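Local coordinates for protein KLLA0C04147p (Kluyveromyces lactis, PDB 5H2D) that binds ergosterol in its oxysterol-binding-protein-related domain, the part described here, and probably transfers sterols between membranes, at residues V15-E19 and G20-G24; V43-W46 and S47-S51; G307-Y310 and D311-F315; F328-T331 and K332-T336; P342-L345 and P346-P350. One frame throughout, in Å; residues are numbered along the deposited sequence.

Interaction 1 (V15-E19 and G20-G24); sequences VLLEE and GSFLG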
loop_
_atom_site.group_PDB
_atom_site.type_symbol
_atom_site.label_atom_id
_atom_site.label_comp_id
_atom_site.label_asym_id
_atom_site.label_seq_id
_atom_site.Cartn_x
_atom_site.Cartn_y
_atom_site.Cartn_z
ATOM N N VAL A 15 12.361 3.150 20.609
ATOM C CA VAL A 15 11.905 4.410 20.022
ATOM C C VAL A 15 10.402 4.373 19.787
ATOM O O VAL A 15 9.684 5.333 20.097
ATOM C CB VAL A 15 12.665 4.705 18.714
ATOM C CG1 VAL A 15 12.044 5.899 17.997
ATOM C CG2 VAL A 15 14.144 4.950 18.993
ATOM N N LEU A 16 9.902 3.264 19.239
ATOM C CA LEU A 16 8.476 3.161 18.945
ATOM C C LEU A 16 7.639 3.319 20.204
ATOM O O LEU A 16 6.575 3.951 20.178
ATOM C CB LEU A 16 8.181 1.825 18.272
ATOM C CG LEU A 16 8.896 1.611 16.939
ATOM C CD1 LEU A 16 8.606 0.222 16.393
ATOM C CD2 LEU A 16 8.487 2.684 15.934
ATOM N N LEU A 17 8.093 2.735 21.315
ATOM C CA LEU A 17 7.348 2.847 22.562
ATOM C C LEU A 17 7.484 4.234 23.179
ATOM O O LEU A 17 6.502 4.787 23.687
ATOM C CB LEU A 17 7.820 1.779 23.548
ATOM C CG LEU A 17 7.259 0.384 23.291
ATOM C CD1 LEU A 17 7.674 -0.567 24.408
ATOM C CD2 LEU A 17 5.743 0.450 23.172
ATOM N N GLU A 18 8.681 4.817 23.143
ATOM C CA GLU A 18 8.868 6.123 23.764
ATOM C C GLU A 18 8.066 7.199 23.055
ATOM O O GLU A 18 7.613 8.153 23.694
ATOM C CB GLU A 18 10.353 6.494 23.791
ATOM C CG GLU A 18 11.221 5.469 24.509
ATOM C CD GLU A 18 12.672 5.910 24.652
ATOM O OE1 GLU A 18 13.264 5.668 25.728
ATOM O OE2 GLU A 18 13.219 6.494 23.690
ATOM N N GLU A 19 7.879 7.064 21.740
ATOM C CA GLU A 19 7.103 8.030 20.976
ATOM C C GLU A 19 5.601 7.770 21.045
ATOM O O GLU A 19 4.835 8.490 20.398
ATOM C CB GLU A 19 7.587 8.044 19.520
ATOM C CG GLU A 19 9.051 8.443 19.397
ATOM C CD GLU A 19 9.475 8.795 17.979
ATOM O OE1 GLU A 19 8.673 8.599 17.035
ATOM O OE2 GLU A 19 10.620 9.277 17.824
ATOM N N GLY A 20 5.159 6.778 21.807
ATOM C CA GLY A 20 3.737 6.568 22.014
ATOM C C GLY A 20 3.027 6.077 20.772
ATOM O O GLY A 20 1.865 6.432 20.548
ATOM N N SER A 21 3.695 5.241 19.979
ATOM C CA SER A 21 3.170 4.859 18.668
ATOM C C SER A 21 1.875 4.066 18.750
ATOM O O SER A 21 1.121 4.020 17.771
ATOM C CB SER A 21 4.229 4.039 17.933
ATOM O OG SER A 21 5.455 4.737 17.920
ATOM N N PHE A 22 1.598 3.421 19.874
ATOM C CA PHE A 22 0.429 2.567 19.984
ATOM C C PHE A 22 -0.641 3.161 20.879
ATOM O O PHE A 22 -1.714 2.565 21.024
ATOM C CB PHE A 22 0.870 1.183 20.465
ATOM C CG PHE A 22 1.997 0.632 19.648
ATOM C CD1 PHE A 22 1.773 0.220 18.342
ATOM C CD2 PHE A 22 3.289 0.599 20.145
ATOM C CE1 PHE A 22 2.808 -0.254 17.568
ATOM C CE2 PHE A 22 4.335 0.132 19.367
ATOM C CZ PHE A 22 4.092 -0.301 18.073
ATOM N N LEU A 23 -0.394 4.339 21.444
ATOM C CA LEU A 23 -1.423 5.021 22.215
ATOM C C LEU A 23 -2.640 5.294 21.345
ATOM O O LEU A 23 -2.511 5.764 20.208
ATOM C CB LEU A 23 -0.881 6.330 22.778
ATOM C CG LEU A 23 0.316 6.176 23.704
ATOM C CD1 LEU A 23 0.912 7.534 23.998
ATOM C CD2 LEU A 23 -0.099 5.459 24.991
ATOM N N GLY A 24 -3.817 4.999 21.888
ATOM C CA GLY A 24 -5.072 5.214 21.196
ATOM C C GLY A 24 -5.553 4.027 20.389
ATOM O O GLY A 24 -6.652 4.083 19.824
#

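Interaction 2 (V43-W46 and S47-S51); sequences VSLW and SVLKS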
loop_
_atom_site.group_PDB
_atom_site.type_symbol
_atom_site.label_atom_id
_atom_site.label_comp_id
_atom_site.label_asym_id
_atom_site.label_seq_id
_atom_site.Cartn_x
_atom_site.Cartn_y
_atom_site.Cartn_z
ATOM N N VAL A 43 -24.498 -0.065 -12.550
ATOM C CA VAL A 43 -24.392 0.652 -13.817
ATOM C C VAL A 43 -23.232 0.092 -14.637
ATOM O O VAL A 43 -22.194 -0.307 -14.100
ATOM C CB VAL A 43 -24.202 2.162 -13.580
ATOM C CG1 VAL A 43 -24.255 2.918 -14.910
ATOM C CG2 VAL A 43 -25.242 2.699 -12.600
ATOM N N SER A 44 -23.405 0.062 -15.958
ATOM C CA SER A 44 -22.361 -0.459 -16.829
ATOM C C SER A 44 -21.167 0.498 -16.868
ATOM O O SER A 44 -21.335 1.704 -17.067
ATOM C CB SER A 44 -22.935 -0.683 -18.232
ATOM O OG SER A 44 -22.068 -0.250 -19.258
ATOM N N LEU A 45 -19.958 -0.034 -16.657
ATOM C CA LEU A 45 -18.771 0.824 -16.652
ATOM C C LEU A 45 -18.550 1.467 -18.014
ATOM O O LEU A 45 -18.214 2.655 -18.104
ATOM C CB LEU A 45 -17.535 0.017 -16.235
ATOM C CG LEU A 45 -16.238 0.826 -16.085
ATOM C CD1 LEU A 45 -16.462 2.018 -15.166
ATOM C CD2 LEU A 45 -15.101 -0.057 -15.542
ATOM N N TRP A 46 -18.720 0.693 -19.086
ATOM C CA TRP A 46 -18.607 1.268 -20.420
ATOM C C TRP A 46 -19.566 2.441 -20.610
ATOM O O TRP A 46 -19.177 3.477 -21.161
ATOM C CB TRP A 46 -18.844 0.187 -21.473
ATOM C CG TRP A 46 -18.901 0.769 -22.850
ATOM C CD1 TRP A 46 -20.013 0.913 -23.635
ATOM C CD2 TRP A 46 -17.815 1.340 -23.579
ATOM N NE1 TRP A 46 -19.671 1.513 -24.824
ATOM C CE2 TRP A 46 -18.329 1.785 -24.812
ATOM C CE3 TRP A 46 -16.454 1.504 -23.317
ATOM C CZ2 TRP A 46 -17.529 2.395 -25.777
ATOM C CZ3 TRP A 46 -15.662 2.106 -24.275
ATOM C CH2 TRP A 46 -16.201 2.537 -25.493
ATOM N N SER A 47 -20.823 2.310 -20.160
ATOM C CA SER A 47 -21.787 3.393 -20.351
ATOM C C SER A 47 -21.299 4.689 -19.727
ATOM O O SER A 47 -21.632 5.780 -20.216
ATOM C CB SER A 47 -23.162 3.014 -19.780
ATOM O OG SER A 47 -23.249 3.192 -18.373
ATOM N N VAL A 48 -20.497 4.582 -18.665
ATOM C CA VAL A 48 -19.959 5.745 -17.972
ATOM C C VAL A 48 -18.722 6.265 -18.688
ATOM O O VAL A 48 -18.598 7.465 -18.966
ATOM C CB VAL A 48 -19.642 5.370 -16.508
ATOM C CG1 VAL A 48 -18.900 6.503 -15.810
ATOM C CG2 VAL A 48 -20.911 5.006 -15.751
ATOM N N LEU A 49 -17.797 5.367 -19.022
ATOM C CA LEU A 49 -16.491 5.783 -19.516
ATOM C C LEU A 49 -16.484 6.135 -20.997
ATOM O O LEU A 49 -15.533 6.778 -21.446
ATOM C CB LEU A 49 -15.445 4.698 -19.259
ATOM C CG LEU A 49 -15.151 4.323 -17.797
ATOM C CD1 LEU A 49 -14.084 3.242 -17.739
ATOM C CD2 LEU A 49 -14.724 5.551 -16.997
ATOM N N LYS A 50 -17.497 5.726 -21.768
ATOM C CA LYS A 50 -17.448 5.975 -23.208
ATOM C C LYS A 50 -17.388 7.462 -23.527
ATOM O O LYS A 50 -16.909 7.843 -24.602
ATOM C CB LYS A 50 -18.654 5.344 -23.905
ATOM C CG LYS A 50 -19.983 6.017 -23.623
ATOM C CD LYS A 50 -21.135 5.235 -24.262
ATOM C CE LYS A 50 -22.474 5.824 -23.868
ATOM N NZ LYS A 50 -23.611 4.990 -24.328
ATOM N N SER A 51 -17.895 8.308 -22.635
ATOM C CA SER A 51 -17.921 9.752 -22.839
ATOM C C SER A 51 -16.698 10.451 -22.255
ATOM O O SER A 51 -16.652 11.686 -22.244
ATOM C CB SER A 51 -19.201 10.352 -22.237
ATOM O OG SER A 51 -19.188 10.334 -20.814
#

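Interaction 3 (G307-Y310 and D311-F315); sequences GPKY and DGTRF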
loop_
_atom_site.group_PDB
_atom_site.type_symbol
_atom_site.label_atom_id
_atom_site.label_comp_id
_atom_site.label_asym_id
_atom_site.label_seq_id
_atom_site.Cartn_x
_atom_site.Cartn_y
_atom_site.Cartn_z
ATOM N N GLY A 307 7.527 -24.216 6.437
ATOM C CA GLY A 307 8.592 -23.248 6.331
ATOM C C GLY A 307 9.561 -23.570 5.215
ATOM O O GLY A 307 9.365 -24.518 4.445
ATOM N N PRO A 308 10.637 -22.794 5.116
ATOM C CA PRO A 308 11.551 -22.941 3.980
ATOM C C PRO A 308 12.267 -24.280 3.986
ATOM O O PRO A 308 12.521 -24.879 5.033
ATOM C CB PRO A 308 12.548 -21.792 4.167
ATOM C CG PRO A 308 11.911 -20.871 5.146
ATOM C CD PRO A 308 11.032 -21.693 6.010
ATOM N N LYS A 309 12.604 -24.733 2.788
ATOM C CA LYS A 309 13.302 -25.992 2.581
ATOM C C LYS A 309 14.496 -25.741 1.674
ATOM O O LYS A 309 14.384 -25.032 0.671
ATOM C CB LYS A 309 12.378 -27.050 1.953
ATOM C CG LYS A 309 11.124 -27.369 2.738
ATOM C CD LYS A 309 11.437 -28.021 4.078
ATOM C CE LYS A 309 10.158 -28.488 4.761
ATOM N NZ LYS A 309 10.409 -29.233 6.032
ATOM N N TYR A 310 15.644 -26.319 2.023
ATOM C CA TYR A 310 16.847 -26.155 1.219
ATOM C C TYR A 310 17.132 -27.345 0.311
ATOM O O TYR A 310 18.091 -27.297 -0.468
ATOM C CB TYR A 310 18.056 -25.887 2.126
ATOM C CG TYR A 310 18.215 -24.424 2.509
ATOM C CD1 TYR A 310 17.456 -23.865 3.535
ATOM C CD2 TYR A 310 19.114 -23.608 1.834
ATOM C CE1 TYR A 310 17.594 -22.530 3.884
ATOM C CE2 TYR A 310 19.253 -22.265 2.170
ATOM C CZ TYR A 310 18.492 -21.741 3.198
ATOM O OH TYR A 310 18.628 -20.418 3.554
ATOM N N ASP A 311 16.316 -28.392 0.365
ATOM C CA ASP A 311 16.580 -29.601 -0.409
ATOM C C ASP A 311 15.933 -29.587 -1.788
ATOM O O ASP A 311 16.041 -30.579 -2.516
ATOM C CB ASP A 311 16.123 -30.842 0.369
ATOM C CG ASP A 311 14.641 -30.823 0.711
ATOM O OD1 ASP A 311 13.896 -29.973 0.172
ATOM O OD2 ASP A 311 14.212 -31.676 1.522
ATOM N N GLY A 312 15.263 -28.494 -2.168
ATOM C CA GLY A 312 14.641 -28.417 -3.472
ATOM C C GLY A 312 13.187 -28.830 -3.521
ATOM O O GLY A 312 12.568 -28.725 -4.587
ATOM N N THR A 313 12.619 -29.299 -2.413
ATOM C CA THR A 313 11.188 -29.550 -2.389
ATOM C C THR A 313 10.437 -28.229 -2.230
ATOM O O THR A 313 10.987 -27.227 -1.771
ATOM C CB THR A 313 10.810 -30.509 -1.258
ATOM O OG1 THR A 313 11.171 -29.938 0.003
ATOM C CG2 THR A 313 11.519 -31.854 -1.429
ATOM N N ARG A 314 9.171 -28.234 -2.635
ATOM C CA ARG A 314 8.375 -27.012 -2.603
ATOM C C ARG A 314 7.823 -26.753 -1.208
ATOM O O ARG A 314 7.511 -27.679 -0.455
ATOM C CB ARG A 314 7.222 -27.091 -3.605
ATOM C CG ARG A 314 7.664 -27.103 -5.056
ATOM C CD ARG A 314 6.528 -26.701 -5.992
ATOM N NE ARG A 314 5.364 -27.577 -5.870
ATOM C CZ ARG A 314 4.270 -27.279 -5.175
ATOM N NH1 ARG A 314 3.261 -28.139 -5.124
ATOM N NH2 ARG A 314 4.179 -26.121 -4.535
ATOM N N PHE A 315 7.691 -25.470 -0.867
ATOM C CA PHE A 315 7.080 -25.088 0.397
ATOM C C PHE A 315 6.178 -23.883 0.176
ATOM O O PHE A 315 6.479 -23.021 -0.654
ATOM C CB PHE A 315 8.132 -24.775 1.470
ATOM C CG PHE A 315 9.162 -23.764 1.047
ATOM C CD1 PHE A 315 10.260 -24.147 0.288
ATOM C CD2 PHE A 315 9.051 -22.438 1.433
ATOM C CE1 PHE A 315 11.222 -23.231 -0.097
ATOM C CE2 PHE A 315 10.010 -21.511 1.054
ATOM C CZ PHE A 315 11.096 -21.903 0.285
HETATM O O HOH W 1 13.470 -26.319 -1.480
#

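Interaction 4 (F328-T331 and K332-T336); sequences FNLT and KFAVT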
loop_
_atom_site.group_PDB
_atom_site.type_symbol
_atom_site.label_atom_id
_atom_site.label_comp_id
_atom_site.label_asym_id
_atom_site.label_seq_id
_atom_site.Cartn_x
_atom_site.Cartn_y
_atom_site.Cartn_z
ATOM N N PHE A 328 -19.059 -2.835 -0.528
ATOM C CA PHE A 328 -17.956 -2.348 -1.354
ATOM C C PHE A 328 -16.898 -3.420 -1.579
ATOM O O PHE A 328 -15.810 -3.115 -2.087
ATOM C CB PHE A 328 -17.309 -1.095 -0.747
ATOM C CG PHE A 328 -18.308 -0.084 -0.233
ATOM C CD1 PHE A 328 -18.949 0.771 -1.105
ATOM C CD2 PHE A 328 -18.594 0.002 1.118
ATOM C CE1 PHE A 328 -19.863 1.686 -0.638
ATOM C CE2 PHE A 328 -19.516 0.921 1.590
ATOM C CZ PHE A 328 -20.148 1.762 0.705
ATOM N N ASN A 329 -17.187 -4.676 -1.225
ATOM C CA ASN A 329 -16.272 -5.791 -1.454
ATOM C C ASN A 329 -14.951 -5.601 -0.723
ATOM O O ASN A 329 -13.905 -6.088 -1.163
ATOM C CB ASN A 329 -16.035 -6.022 -2.951
ATOM C CG ASN A 329 -17.219 -6.669 -3.626
ATOM O OD1 ASN A 329 -18.119 -7.181 -2.959
ATOM N ND2 ASN A 329 -17.223 -6.671 -4.949
ATOM N N LEU A 330 -14.979 -4.898 0.403
ATOM C CA LEU A 330 -13.755 -4.681 1.154
ATOM C C LEU A 330 -13.239 -5.986 1.744
ATOM O O LEU A 330 -14.005 -6.912 2.033
ATOM C CB LEU A 330 -13.992 -3.683 2.278
ATOM C CG LEU A 330 -14.393 -2.267 1.879
ATOM C CD1 LEU A 330 -14.379 -1.387 3.121
ATOM C CD2 LEU A 330 -13.455 -1.703 0.800
ATOM N N THR A 331 -11.924 -6.054 1.925
ATOM C CA THR A 331 -11.309 -7.132 2.690
ATOM C C THR A 331 -11.482 -6.886 4.187
ATOM O O THR A 331 -11.768 -5.775 4.632
ATOM C CB THR A 331 -9.812 -7.236 2.399
ATOM O OG1 THR A 331 -9.171 -6.007 2.768
ATOM C CG2 THR A 331 -9.548 -7.550 0.919
ATOM N N LYS A 332 -11.263 -7.940 4.978
ATOM C CA LYS A 332 -11.233 -7.769 6.428
ATOM C C LYS A 332 -10.226 -6.700 6.827
ATOM O O LYS A 332 -10.515 -5.828 7.656
ATOM C CB LYS A 332 -10.875 -9.087 7.121
ATOM C CG LYS A 332 -11.970 -10.130 7.183
ATOM C CD LYS A 332 -11.697 -11.090 8.368
ATOM C CE LYS A 332 -11.517 -12.540 7.937
ATOM N NZ LYS A 332 -10.243 -12.771 7.195
ATOM N N PHE A 333 -9.021 -6.764 6.249
ATOM C CA PHE A 333 -7.996 -5.795 6.609
ATOM C C PHE A 333 -8.436 -4.386 6.239
ATOM O O PHE A 333 -8.270 -3.450 7.029
ATOM C CB PHE A 333 -6.673 -6.139 5.927
ATOM C CG PHE A 333 -5.528 -5.258 6.347
ATOM C CD1 PHE A 333 -4.878 -5.464 7.561
ATOM C CD2 PHE A 333 -5.072 -4.240 5.516
ATOM C CE1 PHE A 333 -3.824 -4.661 7.939
ATOM C CE2 PHE A 333 -4.022 -3.434 5.900
ATOM C CZ PHE A 333 -3.385 -3.650 7.102
ATOM N N ALA A 334 -9.011 -4.218 5.045
ATOM C CA ALA A 334 -9.425 -2.883 4.635
ATOM C C ALA A 334 -10.509 -2.333 5.548
ATOM O O ALA A 334 -10.548 -1.129 5.798
ATOM C CB ALA A 334 -9.900 -2.888 3.177
ATOM N N VAL A 335 -11.390 -3.199 6.061
ATOM C CA VAL A 335 -12.421 -2.754 6.993
ATOM C C VAL A 335 -11.816 -2.117 8.238
ATOM O O VAL A 335 -12.423 -1.214 8.841
ATOM C CB VAL A 335 -13.348 -3.938 7.338
ATOM C CG1 VAL A 335 -14.225 -3.607 8.561
ATOM C CG2 VAL A 335 -14.251 -4.252 6.156
ATOM N N THR A 336 -10.599 -2.527 8.629
ATOM C CA THR A 336 -10.015 -1.952 9.842
ATOM C C THR A 336 -9.500 -0.526 9.653
ATOM O O THR A 336 -9.278 0.174 10.649
ATOM C CB THR A 336 -8.851 -2.803 10.380
ATOM O OG1 THR A 336 -7.687 -2.651 9.546
ATOM C CG2 THR A 336 -9.240 -4.274 10.501
#

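Interaction 5 (P342-L345 and P346-P350); sequences PHLL and PWLPP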
loop_
_atom_site.group_PDB
_atom_site.type_symbol
_atom_site.label_atom_id
_atom_site.label_comp_id
_atom_site.label_asym_id
_atom_site.label_seq_id
_atom_site.Cartn_x
_atom_site.Cartn_y
_atom_site.Cartn_z
ATOM N N PRO A 342 -13.215 4.632 18.988
ATOM C CA PRO A 342 -13.512 5.634 20.033
ATOM C C PRO A 342 -12.295 6.124 20.803
ATOM O O PRO A 342 -12.193 7.326 21.074
ATOM C CB PRO A 342 -14.489 4.892 20.961
ATOM C CG PRO A 342 -15.033 3.758 20.166
ATOM C CD PRO A 342 -14.033 3.414 19.092
ATOM N N HIS A 343 -11.384 5.228 21.200
ATOM C CA HIS A 343 -10.189 5.640 21.928
ATOM C C HIS A 343 -9.124 6.250 21.035
ATOM O O HIS A 343 -8.189 6.867 21.549
ATOM C CB HIS A 343 -9.587 4.458 22.693
ATOM C CG HIS A 343 -10.409 4.023 23.864
ATOM N ND1 HIS A 343 -11.261 2.942 23.814
ATOM C CD2 HIS A 343 -10.525 4.539 25.110
ATOM C CE1 HIS A 343 -11.859 2.801 24.983
ATOM N NE2 HIS A 343 -11.430 3.758 25.788
ATOM N N LEU A 344 -9.247 6.095 19.714
ATOM C CA LEU A 344 -8.276 6.658 18.788
ATOM C C LEU A 344 -8.574 8.114 18.449
ATOM O O LEU A 344 -7.649 8.933 18.370
ATOM C CB LEU A 344 -8.250 5.811 17.508
ATOM C CG LEU A 344 -7.296 6.312 16.433
ATOM C CD1 LEU A 344 -5.872 6.309 16.933
ATOM C CD2 LEU A 344 -7.424 5.451 15.190
ATOM N N LEU A 345 -9.851 8.453 18.264
ATOM C CA LEU A 345 -10.212 9.781 17.773
ATOM C C LEU A 345 -9.546 10.933 18.525
ATOM O O LEU A 345 -9.097 11.881 17.857
ATOM C CB LEU A 345 -11.741 9.947 17.790
ATOM C CG LEU A 345 -12.521 9.020 16.855
ATOM C CD1 LEU A 345 -14.025 9.228 17.008
ATOM C CD2 LEU A 345 -12.099 9.263 15.415
ATOM N N PRO A 346 -9.446 10.936 19.859
ATOM C CA PRO A 346 -8.853 12.105 20.535
ATOM C C PRO A 346 -7.388 12.336 20.196
ATOM O O PRO A 346 -6.907 13.466 20.358
ATOM C CB PRO A 346 -9.037 11.785 22.027
ATOM C CG PRO A 346 -10.156 10.778 22.071
ATOM C CD PRO A 346 -9.936 9.937 20.825
ATOM N N TRP A 347 -6.680 11.314 19.700
ATOM C CA TRP A 347 -5.271 11.433 19.353
ATOM C C TRP A 347 -5.037 12.015 17.965
ATOM O O TRP A 347 -3.938 12.506 17.692
ATOM C CB TRP A 347 -4.596 10.057 19.413
ATOM C CG TRP A 347 -4.588 9.460 20.786
ATOM C CD1 TRP A 347 -5.517 8.605 21.322
ATOM C CD2 TRP A 347 -3.616 9.693 21.811
ATOM N NE1 TRP A 347 -5.173 8.294 22.622
ATOM C CE2 TRP A 347 -4.013 8.946 22.942
ATOM C CE3 TRP A 347 -2.450 10.464 21.881
ATOM C CZ2 TRP A 347 -3.279 8.947 24.133
ATOM C CZ3 TRP A 347 -1.720 10.459 23.062
ATOM C CH2 TRP A 347 -2.140 9.702 24.170
ATOM N N LEU A 348 -6.030 11.964 17.095
ATOM C CA LEU A 348 -5.775 12.234 15.688
ATOM C C LEU A 348 -5.581 13.719 15.401
ATOM O O LEU A 348 -6.212 14.578 16.031
ATOM C CB LEU A 348 -6.937 11.726 14.842
ATOM C CG LEU A 348 -7.206 10.225 14.901
ATOM C CD1 LEU A 348 -8.488 9.913 14.142
ATOM C CD2 LEU A 348 -6.029 9.425 14.330
ATOM N N PRO A 349 -4.766 14.040 14.406
ATOM C CA PRO A 349 -4.758 15.394 13.853
ATOM C C PRO A 349 -6.048 15.644 13.105
ATOM O O PRO A 349 -6.705 14.683 12.678
ATOM C CB PRO A 349 -3.561 15.368 12.891
ATOM C CG PRO A 349 -3.505 13.929 12.427
ATOM C CD PRO A 349 -3.979 13.091 13.594
ATOM N N PRO A 350 -6.435 16.907 12.900
ATOM C CA PRO A 350 -7.667 17.184 12.143
ATOM C C PRO A 350 -7.611 16.717 10.705
ATOM O O PRO A 350 -8.653 16.708 10.043
ATOM C CB PRO A 350 -7.802 18.713 12.214
ATOM C CG PRO A 350 -6.844 19.157 13.257
ATOM C CD PRO A 350 -5.792 18.126 13.416
HETATM O O HOH W 2 -8.511 14.503 17.541
#

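Interaction 1 (V15-E19 and G20-G24)
G20, F22 and L16 carry this local contact, in which the chain leaves helix 7-18 and turns away. G20 has positive phi (70°), and its N donates to L17 O at 3.0 Å, from well above the carbonyl plane. S21 N reaches back to L16 O at 3.2 Å and arrives nearly along the C=O axis. The same oxygen takes a second, shorter bond: S21 OG lies 2.6 Å from L16 O, in the carbonyl plane and on a lone pair, so two donors of one serine grip the last turn. S21 OG can point back because it stands beside its own backbone N, anti to the carbonyl carbon (chi1 -52°). F22 adds the apolar part: L17 CD2 meets the ring at its edge, 3.9 Å from F22 CD2, while L16 CB lies 4.3 Å from F22 CE2. S21 CB sits over the centre of one face of that ring. Beyond the segments, R139 pairs with E19 OE1 in a salt bridge and also hydrogen-bonds S21 OG. The positive phi of G20 and the two backbone bonds define a Schellman motif, and G20 also opens a type I beta turn that runs to L23.

Interaction 2 (V43-W46 and S47-S51)
S44 caps the N-terminus of the short helix 45-49 and meets S47 through two side-chain bonds, one in each direction. S47 N donates to S44 OG at 3.0 Å with an N-H...O angle of 161°, which is the N-cap bond. In return, S47 OG donates to S44 O at 2.8 Å, slightly tilted from the carbonyl plane. With chi1 at 81°, S47 OG lies between its own backbone N and carbonyl carbon, and V43 CG1 comes alongside it. V48 follows with its CG2 near V43 CG1, the two side chains crossing at about a right angle; its N makes weak bonds to S44 O and L45 O.

L49 supplies a regular helical bond, its N donating to L45 O at 2.9 Å. Its side chain also turns back onto the same residue, CD1 lying 3.6 Å from L45 CG. L45 touches the bound ergosterol, which places this helix beside the sterol in the oxysterol-binding domain; L49 rests against F173 of strand 161-173 and M60.

K50 N closes the next turn on W46 O. The K50 chain runs extended beyond CG and crosses the indole at about a right angle, with CD 4.0 Å from W46 NE1. The closest approach to the ring comes at the root of that chain: K50 CB lies over one indole face, 3.8 Å from the centroid of the W46 six-membered ring and 20° off its normal, a CH-pi contact.

Interaction 3 (G307-Y310 and D311-F315)
F315 folds back over the loop that leads into strand 314-319, its ring lying against the backbone of P308 and K309. Its CB starts 3.2 Å from G307 O, an oxygen buried here without a polar partner in the model. A chi1 of 53° sets F315 CG between the backbone N and carbonyl carbon, and the ring runs past the K309 side chain in the opposite direction. Over one ring face, K309 N lies toward the rim, 3.5 Å from F315 CD1, and P308 CA stands over the centre, 3.6 Å from the F315 centroid and 13° off the normal, a CH-pi contact. The loop turns back through an Asx turn: T313 N donates to D311 OD1 at 3.0 Å from above the carboxylate plane, while T313 OG1 donates to the syn lone pair of D311 OD1 at 2.7 Å. K309 CB packs against both D311 OD1 and T313 OG1. A water bridges inside the bend, donating to K309 O and T313 O and accepting weakly from G312 N. At the far end of the ring, F315 CZ still faces P308 CA, and Y101 of helix 95-108 touches both F315 and P308.

Interaction 4 (F328-T331 and K332-T336)
T331 and A334 are joined by a side-chain hydrogen bond that caps the start of helix 332-337: A334 N donates to T331 OG1 at 2.9 Å with an N-H...O angle of 157°. The geometry follows from a chi1 of 61°, which holds T331 OG1 between its own N and carbonyl carbon, facing the first turn. A backbone bond runs beside it, V335 N donating to T331 O at 3.0 Å, tilted 21° from the carbonyl plane. Further along, T336 OG1 and T336 N both donate to F333 O.

Close carbon-to-oxygen contacts lie beside these bonds, A334 CB 3.2 Å from T331 OG1 and V335 CG2 against T331 O. The apolar contacts belong to L330, whose CB rests 3.9 Å from V335 CG2, its chain crossing the valine at a slant, and more loosely meets A334 CB. With a valine in place of T331, the hydroxyl acceptor is gone and the A334 N-H would probably lack its capping mate.

T331 and A334 are both buried, so the cap satisfies an amide within the protein interior. T331 thus serves the first turn twice, through its hydroxyl and its carbonyl, which probably helps to define where this weakly bonded helix begins.

Interaction 5 (P342-L345 and P346-P350)
A short 3-10 segment in the loop between helices 332-337 and 357-363 brings L344 and L345 against W347 and L348. Two backbone bonds of the i to i+3 kind define it: W347 N donates to L344 O at 2.9 Å, and L348 N donates to L345 O at 3.2 Å. P346 sits inside the segment, right after L345, its CD 3.5 Å from L345 CB; as a proline its N has no hydrogen to give to L344 O.

W347 turns an indole edge to the backbone, with H343 O in plane 3.2 Å from CD1. L348 carries the apolar half. Its CD2 meets L344 CG at 4.0 Å, the two chains crossing at about a right angle, and its CD1 meets L345 CD2 at 3.9 Å, so one leucine touches both through separate branches. Were L348 cut back to an alanine, both branches would go, and L344 CG and L345 CD2 are likely to lose their packing partner.

A water donates to L345 O and L348 O, bridging the end of the turn, and H343 ND1 is tied to D27. L344 and W347 also touch R423 of helix 419-424, while L344 and L348 reach E130 of strand 128-133. The paired i to i+3 bonds, with proline between them, are those of a short 3-10 segment.

How the interactions relate
The five contacts follow one another along the chain, and just one pair touches. Interactions 1 and 5 lie on the same side of the chain's centre, about 14 Å apart between centres: G24 O lies 3.3 Å from L344 CB, and L23 CD1 packs against W347 CH2 at 3.7 Å. Interaction 4 approaches interaction 5 to about 7 Å between nearest atoms. With respect to the sterol, interaction 2 is adjacent, the L45 side chain lying about 4 Å from ergosterol, whereas A334 of interaction 4 is about 10 Å from it. Interaction 3 stands apart, no closer than about 21 Å to any other contact by nearest atoms.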